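Local coordinates for Tb427.07.360- putative uncharacterized metacyclic invariant surface protein from Trypanosoma brucei (PDB 5VTL) that is of unknown function but is an invariant surface protein of the metacyclic stage, an elongated helical molecule probably displayed on the parasite surface, at residues Glu153-Thr156 and Gly157-Lys161; Val143-Lys146 and Ala147-Gly151; Asp165-Ala168 and Asp169-Ala172; Thr124-Arg127 and Ile128-Cys132; Cys11-Ser14 and Glu15-Gly19. One frame throughout, in Å; residues are numbered along the deposited sequence.

Interaction 1 (Glu153-Thr156 and Gly157-Lys161)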
loop_
_atom_site.group_PDB
_atom_site.type_symbol
_atom_site.label_atom_id
_atom_site.label_comp_id
_atom_site.label_asym_id
_atom_site.label_seq_id
_atom_site.Cartn_x
_atom_site.Cartn_y
_atom_site.Cartn_z
ATOM N N GLU A 153 -13.676 12.918 19.438
ATOM C CA GLU A 153 -15.113 13.100 19.641
ATOM C C GLU A 153 -15.515 12.840 21.105
ATOM O O GLU A 153 -16.380 13.544 21.673
ATOM C CB GLU A 153 -15.910 12.193 18.689
ATOM C CG GLU A 153 -17.427 12.307 18.840
ATOM C CD GLU A 153 -18.194 11.458 17.850
ATOM O OE1 GLU A 153 -17.573 10.729 17.047
ATOM O OE2 GLU A 153 -19.430 11.506 17.896
ATOM N N PHE A 154 -14.893 11.836 21.722
ATOM C CA PHE A 154 -15.358 11.377 23.030
ATOM C C PHE A 154 -14.520 11.780 24.240
ATOM O O PHE A 154 -15.078 11.991 25.316
ATOM C CB PHE A 154 -15.622 9.866 22.990
ATOM C CG PHE A 154 -16.742 9.503 22.065
ATOM C CD1 PHE A 154 -18.040 9.884 22.361
ATOM C CD2 PHE A 154 -16.501 8.830 20.884
ATOM C CE1 PHE A 154 -19.067 9.580 21.505
ATOM C CE2 PHE A 154 -17.536 8.528 20.018
ATOM C CZ PHE A 154 -18.820 8.908 20.335
ATOM N N PHE A 155 -13.204 11.896 24.081
ATOM C CA PHE A 155 -12.346 12.250 25.181
ATOM C C PHE A 155 -12.249 13.763 25.225
ATOM O O PHE A 155 -12.647 14.452 24.271
ATOM C CB PHE A 155 -10.977 11.581 25.053
ATOM C CG PHE A 155 -11.022 10.076 25.320
ATOM C CD1 PHE A 155 -11.385 9.192 24.319
ATOM C CD2 PHE A 155 -10.766 9.576 26.580
ATOM C CE1 PHE A 155 -11.465 7.836 24.571
ATOM C CE2 PHE A 155 -10.824 8.230 26.839
ATOM C CZ PHE A 155 -11.163 7.358 25.838
ATOM N N THR A 156 -11.741 14.262 26.343
ATOM C CA THR A 156 -11.543 15.690 26.547
ATOM C C THR A 156 -10.515 16.274 25.571
ATOM O O THR A 156 -9.685 15.557 25.002
ATOM C CB THR A 156 -11.193 15.989 28.033
ATOM O OG1 THR A 156 -10.081 15.190 28.448
ATOM C CG2 THR A 156 -12.378 15.680 28.930
ATOM N N GLY A 157 -10.617 17.574 25.320
ATOM C CA GLY A 157 -9.738 18.244 24.374
ATOM C C GLY A 157 -8.250 18.089 24.636
ATOM O O GLY A 157 -7.458 18.062 23.695
ATOM N N ASP A 158 -7.857 17.990 25.904
ATOM C CA ASP A 158 -6.443 17.807 26.231
ATOM C C ASP A 158 -5.978 16.464 25.681
ATOM O O ASP A 158 -4.888 16.354 25.126
ATOM C CB ASP A 158 -6.194 17.872 27.735
ATOM C CG ASP A 158 -7.101 16.941 28.533
ATOM O OD1 ASP A 158 -8.243 16.667 28.108
ATOM O OD2 ASP A 158 -6.666 16.477 29.607
ATOM N N ILE A 159 -6.839 15.463 25.796
ATOM C CA ILE A 159 -6.519 14.123 25.320
ATOM C C ILE A 159 -6.549 14.085 23.792
ATOM O O ILE A 159 -5.688 13.446 23.166
ATOM C CB ILE A 159 -7.458 13.102 25.945
ATOM C CG1 ILE A 159 -7.096 12.933 27.435
ATOM C CG2 ILE A 159 -7.419 11.758 25.204
ATOM C CD1 ILE A 159 -8.112 12.204 28.235
ATOM N N CYS A 160 -7.516 14.785 23.199
ATOM C CA CYS A 160 -7.595 14.926 21.746
ATOM C C CYS A 160 -6.307 15.537 21.210
ATOM O O CYS A 160 -5.817 15.147 20.149
ATOM C CB CYS A 160 -8.772 15.808 21.341
ATOM S SG CYS A 160 -8.789 16.229 19.611
ATOM N N LYS A 161 -5.765 16.505 21.942
ATOM C CA LYS A 161 -4.548 17.186 21.503
ATOM C C LYS A 161 -3.363 16.253 21.517
ATOM O O LYS A 161 -2.577 16.211 20.572
ATOM C CB LYS A 161 -4.251 18.376 22.392
ATOM C CG LYS A 161 -2.971 19.090 22.075
ATOM C CD LYS A 161 -2.897 20.353 22.949
ATOM C CE LYS A 161 -1.581 21.063 22.800
ATOM N NZ LYS A 161 -1.611 22.334 23.579
#

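Interaction 2 (Val143-Lys146 and Ala147-Gly151)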
loop_
_atom_site.group_PDB
_atom_site.type_symbol
_atom_site.label_atom_id
_atom_site.label_comp_id
_atom_site.label_asym_id
_atom_site.label_seq_id
_atom_site.Cartn_x
_atom_site.Cartn_y
_atom_site.Cartn_z
ATOM N N VAL A 143 -8.591 4.016 8.525
ATOM C CA VAL A 143 -8.845 3.540 9.880
ATOM C C VAL A 143 -8.089 4.366 10.932
ATOM O O VAL A 143 -8.630 4.675 11.982
ATOM C CB VAL A 143 -8.453 2.046 10.026
ATOM C CG1 VAL A 143 -8.564 1.568 11.492
ATOM C CG2 VAL A 143 -9.317 1.180 9.102
ATOM N N LEU A 144 -6.836 4.718 10.666
ATOM C CA LEU A 144 -6.091 5.528 11.634
ATOM C C LEU A 144 -6.706 6.921 11.781
ATOM O O LEU A 144 -6.723 7.482 12.870
ATOM C CB LEU A 144 -4.610 5.654 11.250
ATOM C CG LEU A 144 -3.782 4.365 11.224
ATOM C CD1 LEU A 144 -2.396 4.679 10.723
ATOM C CD2 LEU A 144 -3.711 3.716 12.572
ATOM N N LYS A 145 -7.213 7.473 10.689
ATOM C CA LYS A 145 -7.919 8.745 10.734
ATOM C C LYS A 145 -9.165 8.645 11.603
ATOM O O LYS A 145 -9.400 9.471 12.467
ATOM C CB LYS A 145 -8.333 9.187 9.324
ATOM C CG LYS A 145 -9.210 10.436 9.290
ATOM C CD LYS A 145 -9.500 10.889 7.863
ATOM C CE LYS A 145 -10.280 9.870 7.084
ATOM N NZ LYS A 145 -10.755 10.398 5.786
ATOM N N LYS A 146 -9.983 7.630 11.351
ATOM C CA LYS A 146 -11.197 7.451 12.148
ATOM C C LYS A 146 -10.889 7.254 13.628
ATOM O O LYS A 146 -11.627 7.709 14.489
ATOM C CB LYS A 146 -11.994 6.253 11.625
ATOM C CG LYS A 146 -12.554 6.451 10.236
ATOM C CD LYS A 146 -13.582 7.599 10.214
ATOM C CE LYS A 146 -13.386 8.548 9.069
ATOM N NZ LYS A 146 -14.566 9.471 8.976
ATOM N N ALA A 147 -9.799 6.560 13.916
ATOM C CA ALA A 147 -9.384 6.316 15.294
ATOM C C ALA A 147 -9.114 7.626 16.041
ATOM O O ALA A 147 -9.585 7.844 17.167
ATOM C CB ALA A 147 -8.170 5.419 15.306
ATOM N N VAL A 148 -8.366 8.515 15.396
ATOM C CA VAL A 148 -8.066 9.804 15.997
ATOM C C VAL A 148 -9.372 10.582 16.135
ATOM O O VAL A 148 -9.643 11.200 17.168
ATOM C CB VAL A 148 -7.039 10.560 15.134
ATOM C CG1 VAL A 148 -6.923 12.012 15.580
ATOM C CG2 VAL A 148 -5.672 9.834 15.188
ATOM N N GLU A 149 -10.194 10.540 15.092
ATOM C CA GLU A 149 -11.468 11.268 15.125
ATOM C C GLU A 149 -12.340 10.828 16.289
ATOM O O GLU A 149 -12.942 11.663 16.963
ATOM C CB GLU A 149 -12.220 11.128 13.807
ATOM C CG GLU A 149 -11.620 11.966 12.711
ATOM C CD GLU A 149 -12.240 11.712 11.364
ATOM O OE1 GLU A 149 -13.129 10.832 11.249
ATOM O OE2 GLU A 149 -11.822 12.397 10.421
ATOM N N PHE A 150 -12.404 9.524 16.542
ATOM C CA PHE A 150 -13.282 9.022 17.596
ATOM C C PHE A 150 -12.726 9.424 18.936
ATOM O O PHE A 150 -13.472 9.785 19.854
ATOM C CB PHE A 150 -13.420 7.494 17.524
ATOM C CG PHE A 150 -14.387 6.995 16.485
ATOM C CD1 PHE A 150 -15.674 7.520 16.366
ATOM C CD2 PHE A 150 -14.011 5.982 15.630
ATOM C CE1 PHE A 150 -16.555 7.026 15.427
ATOM C CE2 PHE A 150 -14.901 5.483 14.684
ATOM C CZ PHE A 150 -16.163 6.000 14.580
ATOM N N GLY A 151 -11.395 9.361 19.073
ATOM C CA GLY A 151 -10.781 9.772 20.313
ATOM C C GLY A 151 -11.111 11.228 20.607
ATOM O O GLY A 151 -11.430 11.602 21.724
HETATM O O HOH W 1 -14.631 8.845 13.450
#

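Interaction 3 (Asp165-Ala168 and Asp169-Ala172)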
loop_
_atom_site.group_PDB
_atom_site.type_symbol
_atom_site.label_atom_id
_atom_site.label_comp_id
_atom_site.label_asym_id
_atom_site.label_seq_id
_atom_site.Cartn_x
_atom_site.Cartn_y
_atom_site.Cartn_z
ATOM N N ASP A 165 -1.545 15.366 17.991
ATOM C CA ASP A 165 -0.125 15.720 17.873
ATOM C C ASP A 165 0.711 14.442 17.798
ATOM O O ASP A 165 1.615 14.315 16.976
ATOM C CB ASP A 165 0.357 16.534 19.085
ATOM C CG ASP A 165 -0.217 17.948 19.153
ATOM O OD1 ASP A 165 -0.896 18.417 18.216
ATOM O OD2 ASP A 165 0.038 18.599 20.190
ATOM N N GLY A 166 0.383 13.491 18.659
ATOM C CA GLY A 166 1.161 12.280 18.812
ATOM C C GLY A 166 1.033 11.278 17.674
ATOM O O GLY A 166 1.951 10.490 17.441
ATOM N N MET A 167 -0.089 11.287 16.968
ATOM C CA MET A 167 -0.289 10.361 15.850
ATOM C C MET A 167 0.180 10.874 14.498
ATOM O O MET A 167 0.146 10.139 13.518
ATOM C CB MET A 167 -1.772 10.000 15.734
ATOM C CG MET A 167 -2.175 8.975 16.751
ATOM S SD MET A 167 -1.448 7.384 16.321
ATOM C CE MET A 167 -2.341 7.023 14.803
ATOM N N ALA A 168 0.592 12.127 14.440
ATOM C CA ALA A 168 0.852 12.786 13.166
ATOM C C ALA A 168 1.977 12.089 12.383
ATOM O O ALA A 168 1.883 11.917 11.173
ATOM C CB ALA A 168 1.188 14.239 13.399
ATOM N N ASP A 169 3.027 11.681 13.091
ATOM C CA ASP A 169 4.202 11.071 12.455
ATOM C C ASP A 169 3.825 9.722 11.852
ATOM O O ASP A 169 4.088 9.468 10.681
ATOM C CB ASP A 169 5.316 10.895 13.475
ATOM C CG ASP A 169 6.160 12.153 13.661
ATOM O OD1 ASP A 169 5.741 13.244 13.210
ATOM O OD2 ASP A 169 7.251 12.051 14.274
ATOM N N LEU A 170 3.202 8.863 12.657
ATOM C CA LEU A 170 2.749 7.559 12.172
ATOM C C LEU A 170 1.841 7.701 10.963
ATOM O O LEU A 170 1.984 6.976 9.957
ATOM C CB LEU A 170 1.996 6.817 13.265
ATOM C CG LEU A 170 1.274 5.545 12.845
ATOM C CD1 LEU A 170 2.213 4.572 12.132
ATOM C CD2 LEU A 170 0.680 4.900 14.097
ATOM N N ARG A 171 0.896 8.627 11.065
ATOM C CA ARG A 171 -0.074 8.806 9.995
ATOM C C ARG A 171 0.576 9.321 8.726
ATOM O O ARG A 171 0.194 8.921 7.624
ATOM C CB ARG A 171 -1.211 9.697 10.474
ATOM C CG ARG A 171 -2.040 8.953 11.525
ATOM C CD ARG A 171 -3.257 9.720 11.945
ATOM N NE ARG A 171 -4.026 10.099 10.774
ATOM C CZ ARG A 171 -4.773 11.192 10.675
ATOM N NH1 ARG A 171 -4.858 12.045 11.687
ATOM N NH2 ARG A 171 -5.431 11.431 9.546
ATOM N N ALA A 172 1.602 10.152 8.889
ATOM C CA ALA A 172 2.392 10.621 7.758
ATOM C C ALA A 172 3.179 9.466 7.142
ATOM O O ALA A 172 3.223 9.336 5.926
ATOM C CB ALA A 172 3.319 11.742 8.183
HETATM O O HOH W 2 3.706 12.647 15.839
#

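Interaction 4 (Thr124-Arg127 and Ile128-Cys132)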
loop_
_atom_site.group_PDB
_atom_site.type_symbol
_atom_site.label_atom_id
_atom_site.label_comp_id
_atom_site.label_asym_id
_atom_site.label_seq_id
_atom_site.Cartn_x
_atom_site.Cartn_y
_atom_site.Cartn_z
ATOM N N THR A 124 -21.107 -2.936 29.864
ATOM C CA THR A 124 -20.728 -3.063 28.462
ATOM C C THR A 124 -19.362 -2.444 28.203
ATOM O O THR A 124 -18.593 -2.947 27.373
ATOM C CB THR A 124 -21.794 -2.454 27.526
ATOM O OG1 THR A 124 -23.005 -3.206 27.678
ATOM C CG2 THR A 124 -21.355 -2.539 26.052
ATOM N N ALA A 125 -19.047 -1.392 28.957
ATOM C CA ALA A 125 -17.724 -0.767 28.876
ATOM C C ALA A 125 -16.629 -1.751 29.254
ATOM O O ALA A 125 -15.620 -1.884 28.544
ATOM C CB ALA A 125 -17.670 0.421 29.751
ATOM N N ARG A 126 -16.840 -2.456 30.359
ATOM C CA ARG A 126 -15.900 -3.485 30.798
ATOM C C ARG A 126 -15.812 -4.632 29.802
ATOM O O ARG A 126 -14.736 -5.171 29.542
ATOM C CB ARG A 126 -16.317 -4.022 32.157
ATOM C CG ARG A 126 -16.292 -2.965 33.270
ATOM C CD ARG A 126 -16.572 -3.613 34.647
ATOM N NE ARG A 126 -15.425 -4.376 35.098
ATOM C CZ ARG A 126 -15.378 -5.048 36.240
ATOM N NH1 ARG A 126 -16.450 -5.091 37.010
ATOM N NH2 ARG A 126 -14.293 -5.726 36.570
ATOM N N ARG A 127 -16.938 -5.006 29.215
ATOM C CA ARG A 127 -16.952 -6.127 28.283
ATOM C C ARG A 127 -16.148 -5.808 27.033
ATOM O O ARG A 127 -15.353 -6.605 26.547
ATOM C CB ARG A 127 -18.386 -6.484 27.891
ATOM C CG ARG A 127 -18.465 -7.624 26.917
ATOM C CD ARG A 127 -19.873 -8.235 26.932
ATOM N NE ARG A 127 -20.851 -7.270 26.466
ATOM C CZ ARG A 127 -21.767 -6.644 27.208
ATOM N NH1 ARG A 127 -21.912 -6.852 28.511
ATOM N NH2 ARG A 127 -22.561 -5.785 26.606
ATOM N N ILE A 128 -16.362 -4.616 26.514
ATOM C CA ILE A 128 -15.642 -4.188 25.327
ATOM C C ILE A 128 -14.156 -4.109 25.646
ATOM O O ILE A 128 -13.320 -4.567 24.862
ATOM C CB ILE A 128 -16.170 -2.827 24.859
ATOM C CG1 ILE A 128 -17.604 -2.984 24.346
ATOM C CG2 ILE A 128 -15.259 -2.209 23.756
ATOM C CD1 ILE A 128 -18.269 -1.626 24.083
ATOM N N ALA A 129 -13.832 -3.539 26.804
ATOM C CA ALA A 129 -12.425 -3.375 27.193
ATOM C C ALA A 129 -11.751 -4.733 27.338
ATOM O O ALA A 129 -10.632 -4.948 26.855
ATOM C CB ALA A 129 -12.297 -2.593 28.491
ATOM N N ARG A 130 -12.422 -5.660 28.008
ATOM C CA ARG A 130 -11.788 -6.942 28.258
ATOM C C ARG A 130 -11.634 -7.791 26.990
ATOM O O ARG A 130 -10.730 -8.615 26.913
ATOM C CB ARG A 130 -12.499 -7.703 29.378
ATOM C CG ARG A 130 -13.827 -8.285 29.017
ATOM C CD ARG A 130 -14.227 -9.309 30.084
ATOM N NE ARG A 130 -13.921 -8.715 31.383
ATOM C CZ ARG A 130 -14.808 -8.098 32.158
ATOM N NH1 ARG A 130 -16.093 -8.050 31.804
ATOM N NH2 ARG A 130 -14.402 -7.549 33.300
ATOM N N GLY A 131 -12.485 -7.579 25.991
ATOM C CA GLY A 131 -12.456 -8.401 24.777
ATOM C C GLY A 131 -11.650 -7.785 23.636
ATOM O O GLY A 131 -11.641 -8.287 22.516
ATOM N N CYS A 132 -10.973 -6.693 23.940
ATOM C CA CYS A 132 -10.326 -5.887 22.915
ATOM C C CYS A 132 -8.944 -6.426 22.606
ATOM O O CYS A 132 -7.947 -5.864 23.024
ATOM C CB CYS A 132 -10.234 -4.417 23.375
ATOM S SG CYS A 132 -9.652 -3.380 22.053
#

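Interaction 5 (Cys11-Ser14 and Glu15-Gly19)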
loop_
_atom_site.group_PDB
_atom_site.type_symbol
_atom_site.label_atom_id
_atom_site.label_comp_id
_atom_site.label_asym_id
_atom_site.label_seq_id
_atom_site.Cartn_x
_atom_site.Cartn_y
_atom_site.Cartn_z
ATOM N N CYS A 11 -10.663 1.021 21.953
ATOM C CA CYS A 11 -10.478 -0.316 21.425
ATOM C C CYS A 11 -10.183 -0.291 19.915
ATOM O O CYS A 11 -9.267 -0.950 19.428
ATOM C CB CYS A 11 -11.691 -1.195 21.733
ATOM S SG CYS A 11 -11.421 -2.875 21.132
ATOM N N LEU A 12 -10.945 0.495 19.167
ATOM C CA LEU A 12 -10.671 0.665 17.742
ATOM C C LEU A 12 -9.234 1.111 17.497
ATOM O O LEU A 12 -8.556 0.598 16.597
ATOM C CB LEU A 12 -11.655 1.665 17.138
ATOM C CG LEU A 12 -11.724 1.746 15.611
ATOM C CD1 LEU A 12 -13.119 2.230 15.184
ATOM C CD2 LEU A 12 -10.665 2.698 15.054
ATOM N N PHE A 13 -8.757 2.033 18.321
ATOM C CA PHE A 13 -7.399 2.562 18.181
ATOM C C PHE A 13 -6.346 1.471 18.499
ATOM O O PHE A 13 -5.382 1.271 17.753
ATOM C CB PHE A 13 -7.251 3.769 19.114
ATOM C CG PHE A 13 -5.977 4.536 18.938
ATOM C CD1 PHE A 13 -5.342 4.596 17.707
ATOM C CD2 PHE A 13 -5.391 5.176 20.023
ATOM C CE1 PHE A 13 -4.169 5.305 17.554
ATOM C CE2 PHE A 13 -4.208 5.892 19.871
ATOM C CZ PHE A 13 -3.599 5.950 18.638
ATOM N N SER A 14 -6.540 0.751 19.601
ATOM C CA SER A 14 -5.627 -0.323 19.963
ATOM C C SER A 14 -5.549 -1.413 18.891
ATOM O O SER A 14 -4.450 -1.862 18.496
ATOM C CB SER A 14 -6.044 -0.940 21.284
ATOM O OG SER A 14 -5.185 -2.019 21.617
ATOM N N GLU A 15 -6.705 -1.869 18.416
ATOM C CA GLU A 15 -6.712 -2.938 17.428
ATOM C C GLU A 15 -6.136 -2.447 16.091
ATOM O O GLU A 15 -5.502 -3.194 15.362
ATOM C CB GLU A 15 -8.128 -3.515 17.280
ATOM C CG GLU A 15 -8.562 -4.226 18.569
ATOM C CD GLU A 15 -9.940 -4.855 18.520
ATOM O OE1 GLU A 15 -10.771 -4.432 17.691
ATOM O OE2 GLU A 15 -10.179 -5.791 19.341
ATOM N N ALA A 16 -6.332 -1.172 15.787
ATOM C CA ALA A 16 -5.688 -0.568 14.625
ATOM C C ALA A 16 -4.161 -0.627 14.741
ATOM O O ALA A 16 -3.480 -1.057 13.816
ATOM C CB ALA A 16 -6.168 0.888 14.463
ATOM N N LEU A 17 -3.621 -0.197 15.881
ATOM C CA LEU A 17 -2.180 -0.146 16.066
ATOM C C LEU A 17 -1.604 -1.554 16.058
ATOM O O LEU A 17 -0.551 -1.776 15.480
ATOM C CB LEU A 17 -1.829 0.533 17.383
ATOM C CG LEU A 17 -2.168 2.021 17.472
ATOM C CD1 LEU A 17 -2.077 2.487 18.929
ATOM C CD2 LEU A 17 -1.252 2.811 16.563
ATOM N N HIS A 18 -2.285 -2.507 16.692
ATOM C CA HIS A 18 -1.784 -3.879 16.676
ATOM C C HIS A 18 -1.905 -4.538 15.320
ATOM O O HIS A 18 -1.256 -5.557 15.051
ATOM C CB HIS A 18 -2.505 -4.726 17.707
ATOM C CG HIS A 18 -2.025 -4.482 19.095
ATOM N ND1 HIS A 18 -2.743 -3.744 20.010
ATOM C CD2 HIS A 18 -0.875 -4.843 19.709
ATOM C CE1 HIS A 18 -2.060 -3.682 21.142
ATOM N NE2 HIS A 18 -0.926 -4.342 20.986
ATOM N N GLY A 19 -2.783 -3.999 14.488
ATOM C CA GLY A 19 -2.939 -4.510 13.145
ATOM C C GLY A 19 -1.874 -4.062 12.166
ATOM O O GLY A 19 -1.692 -4.694 11.135
#

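Interaction 1 (Glu153-Thr156 and Gly157-Lys161)
With chi1 of 53° in Thr156 and 52° in Asp158, Thr156 OG1 and Asp158 CG each lie between the backbone N and the carbonyl carbon of their own residue, and this turns the hydroxyl of the first onto the carboxylate of the second. Thr156 OG1 donates to Asp158 OD1 at 2.4 Å, so short that the exact length is doubtful. Thr156 occupies the N-cap position of helix 157-209, yet its hydroxyl makes no capping bond to the backbone. Its carbonyl starts the helix instead: Cys160 N reaches Thr156 O at 2.9 Å, while Ile159 N makes a weak, bent bond to the same oxygen. The apolar half of the turn is carried by Ile159, whose CG2 methyl lies 3.6 Å from Phe155 CB. Its other branch ends at CD1, 3.6 Å from Thr156 OG1. The Phe155 ring itself leads away from this turn and meets His6 edge-to-face.

Phe155 and Thr156 are the two-residue joint of a helical hairpin, linking helix 141-154 to helix 157-209. The Cys152-Cys160 disulfide spans the joint, and Gln1 OE1 accepts a bond from Thr156 N. A carboxylate in the first turn of a helix is favourably placed for the helix dipole, so the negative charge of Asp158 is probably stabilised here; the hydroxyl contact is too short for its strength to be judged.

Interaction 2 (Val143-Lys146 and Ala147-Gly151)
Glu149 is flanked by two lysines that approach it differently: Lys145 runs beside it, pointing the same way, whereas Lys146 slants across its end. From Lys145 it is the aliphatic chain that touches, CG lying 3.5 Å from Glu149 OE2, and the ammonium group stays beyond contact with the carboxylate. Lys146 uses its charge. Bends at chi2 (-64°) and chi3 (134°) fold its chain back so that NZ comes 3.0 Å from Glu149 OE1, a salt bridge whose hydrogen bond is weak. CE accompanies it at 3.2 Å from the same OE1.

Such an i to i+3 ion pair lies on the outer side of helix 141-154, which is amphipathic. Ala147 and Val148 point instead into the helical bundle, Ala147 packing on Leu12 and Phe13 of helix 4-58, and Val148 on Met167 of helix 157-209. Regular backbone bonds tie the two halves, among them Glu149 N to Lys145 O at 2.9 Å.

Further along the helix, the Phe150 ring, its CG beside the backbone N (chi1 -80°), brings CD2 to 3.2 Å from Lys146 O. That carbonyl already accepts from Phe150 N at 2.8 Å. A water sits over the centre of the Phe150 ring and gives weak bonds to both Lys146 O and Glu149 OE1.

Interaction 3 (Asp165-Ala168 and Asp169-Ala172)
Met167 meets Leu170 and Arg171 one turn further along helix 157-209, the long helix that packs against helices 4-58 and 141-154 in this helical bundle. Its side chain starts beside the aliphatic part of the arginine, with Met167 CB 4.1 Å from Arg171 CD. The next atom, CG, faces helix 141-154, where it meets the CG2 methyl of Val148. Torsions of -71° at chi2 and -67° at chi3 then curl the chain round, so that it continues along its own helix. The sulfur follows, Met167 SD standing 4.0 Å from Leu170 CD2. At the tip the methyl has two neighbours within the helix: Met167 CE is 3.8 Å from Leu170 CD2 and equally far from Arg171 CG. Met167 and Leu170 lie side by side and point the same way, while Arg171 crosses the methionine at about a right angle. Between these side chains the contact is apolar, the arginine meeting the methionine through its methylenes. Outside the turn, Met167 also packs on Phe13, and Leu170 on Leu17 and on Ala97 and Ala101 of helix 63-102; both side chains are buried.

The backbone here is less regular than the side-chain packing suggests. Arg171 N bonds to Met167 O and Ala172 N to Ala168 O, but the helix is kinked where the nitrogens of Asp169 and Leu170 lack their bonds to the preceding turn. A water enters at the kink: it accepts from Asp169 N at 3.0 Å, donates to Asp165 O at 2.9 Å and gives a weaker bond to Gly166 O.

Interaction 4 (Thr124-Arg127 and Ile128-Cys132)
Ile128 N bonds to Thr124 O and Ala129 N to Ala125 O, the first two of four consecutive i to i+4 bonds along helix 123-130. Arg130 N continues the series to Arg126 O at 2.8 Å. The last bond, from Gly131 N to Arg127 O, is stretched to 3.1 Å and bent to 138°, for Gly131 is where the chain leaves helical geometry.

Among the side chains, Ile128 lies against Thr124, its CD1 methyl 3.8 Å from Thr124 CG2, and its CG1 comes within 3.2 Å of Thr124 O. Arg127 folds back along the helix by a bend at chi3. One face of its guanidinium covers Thr124 CA, and NH2 gives a weak bond to Thr124 OG1 at 2.8 Å. Arg126 and Arg130 bring like charges together: Arg126 NH2 and Arg130 NH2 are 3.7 Å apart, with the guanidinium planes turned 59° against each other. Arg126 is held in place by Ala116 O at NE and weakly by Asn119 OD1 at NH1, which may help it tolerate the nearby charge. Arg130 also lays one face of its guanidinium over Arg126 O, whose negative pole would partly offset the charge.

Ile128 packs on Val7 and Ser8 of helix 4-58, and Ala129 on Val115 and Ala116 of helix 105-116, so this short helix bridges two others. It is a short helix of an all-helical fold that ends at Gly131 and is tied at once to helix 4-58 by the Cys11-Cys132 disulfide.

Interaction 5 (Cys11-Ser14 and Glu15-Gly19)
His18 and Ser14 are joined one turn apart by two hydrogen bonds and a weak third. Ser14 O accepts from His18 N at 2.9 Å, the ordinary helical bond, and again from His18 ND1 at 3.0 Å. The second bond is bent (137°), and its donor stands 52° out of the carbonyl plane, above it rather than on a lone pair. The weak bond runs from ND1 to Ser14 OG at 3.4 Å, in the plane of the imidazole. The hydroxyl has a stronger partner in Asp109 OD1, and with chi1 at 178° it is directed away from its own backbone N. With ND1 as donor, these bonds restrain the rotation of the imidazole, together with the packing around it.

Glu15 OE2 finds its partner elsewhere, in Leu134 N. The carboxylate nevertheless lies against the disulfide sulfur, Cys11 SG being 3.6 Å from Glu15 CD, while Glu15 N bonds to Cys11 O at 2.9 Å.

The buried side is apolar. Leu17 CD1 sits over one face of the Phe13 ring, 3.9 Å from its centroid, a CH-pi contact.

This turn of helix 4-58 lies among three other helices. Helix 105-116 covers His18 through Thr105 and Asp109 and sets Ile108 on Phe13, helix 141-154 brings Val143 to Ala16, and helix 157-209 adds Leu163 against Phe13.

Overall arrangement
Along the chain the order is interaction 5, then 4, 2, 1 and 3. Interactions 2 and 5 are neighbours, their centres about 10 Å apart, where helix 141-154 packs on helix 4-58; interaction 3, on helix 157-209, touches both. Interaction 1 is the turn between helices 141-154 and 157-209, about 12 Å from interaction 2 and 16 Å from interaction 3, centre to centre. Interaction 4 touches interaction 5 alone, through the Cys11-Cys132 disulfide and the packing beside it, and its centre lies about 27 Å from that of interaction 3. All five lie in the disulfide-braced end of an elongated helical molecule.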